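Local coordinates for hypothetical protein (Legionella pneumophila subsp. pneumophila, PDB 2IM9), which is of unknown function but belongs to an N-acetylmuramoyl-L-alanine amidase-like family of the CA peptidase clan, consistent with a role in cleaving peptidoglycan, at residues Ala108-Leu111 against Glu112-Gln115; Lys176-Trp179 against Tyr180-Lys183. All blocks are in the same frame, centred on the assembly; numbering follows the deposited sequence.

Contact 1. Residues Ala108-Leu111 against Glu112-Gln115; sequences ANSL and ESFQ
Ser110 and Ser113 face each other where a short loop, extended at Ser110, turns into a helix: the backbone becomes helical from Leu111 and brings the CA atoms of Ser110 and Ser113 within 5.3 Å. The first helical bonds follow at once, Phe114 N giving to Ser110 O at 2.9 Å and Gln115 N to Leu111 O at 3.0 Å. On the side-chain level the two hydroxyls meet directly, OG of Ser110 lying 2.8 Å from OG of Ser113 in a hydrogen bond whose donor is not defined. Each hydroxyl sits between its own backbone N and carbonyl carbon (chi1 70° and 54°), which turns Ser110 OG over the helix start and Ser113 OG back toward the incoming chain. There Ser113 OG also accepts the N-H of Asn109 at 3.1 Å, a moderately bent bond of 149° at the hydrogen, so it grips the loop by backbone and side chain together. The methyl of Ala108 lies against the same serine, CB to Ser113 OG 3.2 Å, and Phe114 CB flanks Ala108 CB at 4.1 Å, an apolar contact. Leu111 and Gln115, one helical turn apart, cross at an angle, with Leu111 CD1 3.8 Å from Gln115 NE2; that amide is bonded to Tyr88. Glu112 carries its carboxylate past Ser110 CB to a salt bridge with Arg39 of helix 27-45. With Ser110 at the N-cap and the serine three residues later turned back to it, this is a serine-capped helix N-terminus, here ending the short connection between helices 95-107 and 111-122.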
ATOM      1  N   ALA A 108      10.435   6.334  11.490  1.00 19.31           N
ATOM      2  CA  ALA A 108      10.370   6.728  12.897  1.00 18.57           C
ATOM      3  C   ALA A 108      11.511   6.127  13.687  1.00 18.60           C
ATOM      4  O   ALA A 108      12.208   5.257  13.183  1.00 17.72           O
ATOM      5  CB  ALA A 108       9.033   6.281  13.483  1.00 18.38           C
ATOM      6  N   ASN A 109      11.676   6.583  14.937  1.00 18.75           N
ATOM      7  CA  ASN A 109      12.724   6.103  15.841  0.50 18.83           C
ATOM      8  C   ASN A 109      12.203   5.549  17.157  1.00 18.36           C
ATOM      9  O   ASN A 109      12.985   5.249  18.063  1.00 18.36           O
ATOM     10  CB  ASN A 109      13.684   7.238  16.192  0.50 19.31           C
ATOM     11  CG  ASN A 109      14.698   7.500  15.118  0.50 20.17           C
ATOM     12  OD1 ASN A 109      14.879   8.641  14.705  0.50 23.57           O
ATOM     13  ND2 ASN A 109      15.386   6.453  14.670  0.50 22.76           N
ATOM     14  N   SER A 110      10.886   5.447  17.282  1.00 17.75           N
ATOM     15  CA  SER A 110      10.273   5.086  18.557  1.00 18.01           C
ATOM     16  C   SER A 110       8.839   4.640  18.318  1.00 17.64           C
ATOM     17  O   SER A 110       8.250   4.984  17.294  1.00 17.77           O
ATOM     18  CB  SER A 110      10.274   6.301  19.495  1.00 18.06           C
ATOM     19  OG  SER A 110       9.370   7.305  19.046  1.00 17.13           O
ATOM     20  N   LEU A 111       8.270   3.912  19.273  1.00 18.37           N
ATOM     21  CA  LEU A 111       6.852   3.531  19.182  1.00 16.88           C
ATOM     22  C   LEU A 111       5.968   4.775  18.997  1.00 17.74           C
ATOM     23  O   LEU A 111       5.033   4.776  18.182  1.00 17.65           O
ATOM     24  CB  LEU A 111       6.438   2.741  20.425  1.00 17.29           C
ATOM     25  CG  LEU A 111       4.951   2.464  20.607  1.00 16.50           C
ATOM     26  CD1 LEU A 111       4.432   1.503  19.533  1.00 17.70           C
ATOM     27  CD2 LEU A 111       4.668   1.916  22.010  1.00 17.29           C
ATOM     28  N   GLU A 112       6.270   5.840  19.747  1.00 16.87           N
ATOM     29  CA  GLU A 112       5.457   7.065  19.702  1.00 18.14           C
ATOM     30  C   GLU A 112       5.511   7.757  18.326  1.00 17.98           C
ATOM     31  O   GLU A 112       4.484   8.194  17.785  1.00 18.40           O
ATOM     32  CB  GLU A 112       5.916   8.034  20.800  1.00 18.55           C
ATOM     33  CG  GLU A 112       5.728   7.489  22.228  1.00 21.30           C
ATOM     34  CD  GLU A 112       6.859   6.571  22.769  1.00 23.75           C
ATOM     35  OE1 GLU A 112       7.846   6.232  22.061  1.00 22.12           O
ATOM     36  OE2 GLU A 112       6.728   6.172  23.953  1.00 29.50           O
ATOM     37  N   SER A 113       6.706   7.845  17.750  1.00 17.80           N
ATOM     38  CA  SER A 113       6.840   8.509  16.451  1.00 17.80           C
ATOM     39  C   SER A 113       6.276   7.590  15.362  1.00 17.34           C
ATOM     40  O   SER A 113       5.724   8.078  14.380  1.00 17.63           O
ATOM     41  CB  SER A 113       8.291   8.942  16.169  1.00 18.34           C
ATOM     42  OG  SER A 113       9.175   7.842  16.312  1.00 22.86           O
ATOM     43  N   PHE A 114       6.400   6.267  15.539  1.00 16.31           N
ATOM     44  CA  PHE A 114       5.771   5.314  14.590  1.00 16.51           C
ATOM     45  C   PHE A 114       4.254   5.527  14.535  1.00 16.27           C
ATOM     46  O   PHE A 114       3.644   5.563  13.453  1.00 16.04           O
ATOM     47  CB  PHE A 114       6.076   3.857  14.964  1.00 16.18           C
ATOM     48  CG  PHE A 114       5.068   2.867  14.415  1.00 15.93           C
ATOM     49  CD1 PHE A 114       5.123   2.482  13.079  1.00 15.74           C
ATOM     50  CD2 PHE A 114       4.052   2.359  15.217  1.00 17.98           C
ATOM     51  CE1 PHE A 114       4.193   1.587  12.543  1.00 14.36           C
ATOM     52  CE2 PHE A 114       3.120   1.452  14.687  1.00 16.59           C
ATOM     53  CZ  PHE A 114       3.211   1.067  13.352  1.00 15.33           C
ATOM     54  N   GLN A 115       3.639   5.646  15.704  1.00 16.66           N
ATOM     55  CA  GLN A 115       2.199   5.859  15.767  1.00 17.10           C
ATOM     56  C   GLN A 115       1.802   7.104  14.980  1.00 17.51           C
ATOM     57  O   GLN A 115       0.857   7.086  14.182  1.00 17.36           O
ATOM     58  CB  GLN A 115       1.772   5.978  17.229  1.00 17.09           C
ATOM     59  CG  GLN A 115       1.685   4.645  17.913  1.00 17.32           C
ATOM     60  CD  GLN A 115       1.596   4.743  19.415  1.00 20.57           C
ATOM     61  OE1 GLN A 115       1.845   5.797  20.002  1.00 21.68           O
ATOM     62  NE2 GLN A 115       1.281   3.629  20.052  1.00 20.65           N
TER

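Contact 2. Residues Lys176-Trp179 against Tyr180-Lys183; sequences KPQW and YNHK
Trp179 is met by two side chains of the segment that follows it. In the aromatic pair, its six-membered ring directs an edge at the face of Tyr180, a T-shaped contact with centroids 5.0 Å apart and planes at 84°. The cationic contact comes from Lys183: the chain, extended as far as CE, brings CE over one face of the six-membered ring in a CH-pi contact, and the bend at chi4 (-56°) sets NZ over the same face, 3.6 Å from the centroid of that Trp179 ring in a cation-pi contact. NZ is also bonded to Tyr130.

Among the hydrogen bonds, the helical pairs Tyr180 N to Lys176 O and Asn181 N to Pro177 O carry the turn. Gln178 O takes two donors, His182 N at 3.1 Å and His182 ND1 at 3.2 Å, from opposite faces of its carbonyl plane. Beside it, Asn181 ND2 gives a bond in the carbonyl plane to Gln178 OE1 at 3.0 Å, although the two amides are twisted 68° apart.

The donor role of ND1 implies that it carries a proton, and its bond to Gln178 O should restrain rotation of the imidazole; the indole face probably helps to stabilise the ammonium charge of Lys183.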
ATOM      1  N   LYS A 176     -15.973   8.015  -5.813  1.00 14.38           N
ATOM      2  CA  LYS A 176     -16.154   7.655  -4.396  1.00 14.57           C
ATOM      3  C   LYS A 176     -17.625   7.464  -4.004  1.00 14.75           C
ATOM      4  O   LYS A 176     -17.961   6.458  -3.358  1.00 14.80           O
ATOM      5  CB  LYS A 176     -15.445   8.643  -3.469  1.00 14.47           C
ATOM      6  CG  LYS A 176     -13.953   8.430  -3.442  1.00 15.72           C
ATOM      7  CD  LYS A 176     -13.287   9.240  -2.322  1.00 16.98           C
ATOM      8  CE  LYS A 176     -11.780   9.048  -2.394  1.00 17.18           C
ATOM      9  NZ  LYS A 176     -11.023   9.940  -1.449  1.00 17.49           N
ATOM     10  N   PRO A 177     -18.520   8.400  -4.407  1.00 14.63           N
ATOM     11  CA  PRO A 177     -19.921   8.160  -4.021  1.00 15.24           C
ATOM     12  C   PRO A 177     -20.492   6.836  -4.525  1.00 14.95           C
ATOM     13  O   PRO A 177     -21.230   6.170  -3.790  1.00 15.57           O
ATOM     14  CB  PRO A 177     -20.666   9.367  -4.613  1.00 16.06           C
ATOM     15  CG  PRO A 177     -19.619  10.447  -4.654  1.00 15.01           C
ATOM     16  CD  PRO A 177     -18.370   9.690  -5.105  1.00 14.94           C
ATOM     17  N   GLN A 178     -20.141   6.422  -5.743  1.00 15.12           N
ATOM     18  CA  GLN A 178     -20.635   5.132  -6.226  1.00 15.41           C
ATOM     19  C   GLN A 178     -19.971   3.945  -5.499  1.00 14.83           C
ATOM     20  O   GLN A 178     -20.597   2.897  -5.241  1.00 13.30           O
ATOM     21  CB  GLN A 178     -20.459   5.014  -7.745  1.00 15.88           C
ATOM     22  CG  GLN A 178     -21.277   3.866  -8.334  1.00 19.61           C
ATOM     23  CD  GLN A 178     -22.781   4.047  -8.093  1.00 23.38           C
ATOM     24  OE1 GLN A 178     -23.343   3.417  -7.211  1.00 27.18           O
ATOM     25  NE2 GLN A 178     -23.406   4.935  -8.842  1.00 24.93           N
ATOM     26  N   TRP A 179     -18.701   4.105  -5.135  1.00 13.97           N
ATOM     27  CA  TRP A 179     -18.023   3.073  -4.363  1.00 13.75           C
ATOM     28  C   TRP A 179     -18.726   2.928  -2.999  1.00 13.94           C
ATOM     29  O   TRP A 179     -18.993   1.804  -2.547  1.00 14.30           O
ATOM     30  CB  TRP A 179     -16.559   3.465  -4.192  1.00 13.61           C
ATOM     31  CG  TRP A 179     -15.704   2.503  -3.406  1.00 14.46           C
ATOM     32  CD1 TRP A 179     -15.300   1.248  -3.785  1.00 15.52           C
ATOM     33  CD2 TRP A 179     -15.083   2.764  -2.140  1.00 14.41           C
ATOM     34  NE1 TRP A 179     -14.481   0.700  -2.812  1.00 15.30           N
ATOM     35  CE2 TRP A 179     -14.338   1.607  -1.789  1.00 15.47           C
ATOM     36  CE3 TRP A 179     -15.093   3.858  -1.265  1.00 14.69           C
ATOM     37  CZ2 TRP A 179     -13.599   1.515  -0.587  1.00 15.16           C
ATOM     38  CZ3 TRP A 179     -14.358   3.767  -0.058  1.00 15.09           C
ATOM     39  CH2 TRP A 179     -13.629   2.597   0.264  1.00 15.84           C
ATOM     40  N   TYR A 180     -19.055   4.053  -2.366  1.00 13.92           N
ATOM     41  CA  TYR A 180     -19.767   3.983  -1.083  1.00 14.06           C
ATOM     42  C   TYR A 180     -21.115   3.317  -1.259  1.00 14.52           C
ATOM     43  O   TYR A 180     -21.470   2.442  -0.469  1.00 15.44           O
ATOM     44  CB  TYR A 180     -19.898   5.352  -0.396  1.00 14.34           C
ATOM     45  CG  TYR A 180     -18.667   5.665   0.396  1.00 13.62           C
ATOM     46  CD1 TYR A 180     -17.578   6.297  -0.203  1.00 12.77           C
ATOM     47  CD2 TYR A 180     -18.553   5.267   1.743  1.00 15.35           C
ATOM     48  CE1 TYR A 180     -16.424   6.570   0.525  1.00 14.11           C
ATOM     49  CE2 TYR A 180     -17.397   5.517   2.474  1.00 15.23           C
ATOM     50  CZ  TYR A 180     -16.336   6.151   1.857  1.00 15.15           C
ATOM     51  OH  TYR A 180     -15.196   6.383   2.568  1.00 16.06           O
ATOM     52  N   ASN A 181     -21.816   3.675  -2.332  1.00 13.79           N
ATOM     53  CA  ASN A 181     -23.166   3.173  -2.574  1.00 14.71           C
ATOM     54  C   ASN A 181     -23.199   1.660  -2.695  1.00 14.75           C
ATOM     55  O   ASN A 181     -24.164   1.016  -2.282  1.00 15.14           O
ATOM     56  CB  ASN A 181     -23.775   3.833  -3.812  1.00 15.25           C
ATOM     57  CG  ASN A 181     -25.207   3.425  -4.035  1.00 18.18           C
ATOM     58  OD1 ASN A 181     -26.077   3.574  -3.153  1.00 19.02           O
ATOM     59  ND2 ASN A 181     -25.470   2.894  -5.209  1.00 20.89           N
ATOM     60  N   HIS A 182     -22.126   1.100  -3.249  1.00 14.65           N
ATOM     61  CA  HIS A 182     -21.986  -0.361  -3.417  1.00 15.06           C
ATOM     62  C   HIS A 182     -21.643  -1.155  -2.144  1.00 15.01           C
ATOM     63  O   HIS A 182     -21.619  -2.388  -2.162  1.00 14.98           O
ATOM     64  CB  HIS A 182     -20.928  -0.659  -4.478  1.00 15.59           C
ATOM     65  CG  HIS A 182     -21.488  -0.810  -5.860  1.00 17.80           C
ATOM     66  ND1 HIS A 182     -21.912   0.263  -6.615  1.00 20.99           N
ATOM     67  CD2 HIS A 182     -21.707  -1.911  -6.614  1.00 18.11           C
ATOM     68  CE1 HIS A 182     -22.332  -0.172  -7.795  1.00 20.17           C
ATOM     69  NE2 HIS A 182     -22.221  -1.488  -7.816  1.00 21.56           N
ATOM     70  N   LYS A 183     -21.329  -0.467  -1.054  1.00 14.50           N
ATOM     71  CA  LYS A 183     -20.910  -1.185   0.150  1.00 14.64           C
ATOM     72  C   LYS A 183     -22.022  -1.975   0.823  1.00 14.98           C
ATOM     73  O   LYS A 183     -23.202  -1.624   0.737  1.00 15.06           O
ATOM     74  CB  LYS A 183     -20.297  -0.223   1.163  1.00 13.82           C
ATOM     75  CG  LYS A 183     -18.967   0.335   0.713  1.00 15.85           C
ATOM     76  CD  LYS A 183     -18.423   1.320   1.749  1.00 17.45           C
ATOM     77  CE  LYS A 183     -16.953   1.695   1.466  1.00 19.09           C
ATOM     78  NZ  LYS A 183     -16.073   0.473   1.397  1.00 21.57           N
TER

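Following the chain from the N terminus, contact 1 comes first, at the turn between helices 95-107 and 111-122, and contact 2 follows on the short helix 176-181, directly after strand 168-175. Each spans one continuous stretch and so closes just a local turn; the two stand in series and neither nest nor cross. Their centres lie 34 Å apart and their nearest atoms about 20 Å, without touching. Residues 108-115 connect two helices and pack against helix 27-45, whereas residues 176-183 carry the chain out of the antiparallel sheet and pack against helix 195-209. Both belong to the amidase-like part of the chain.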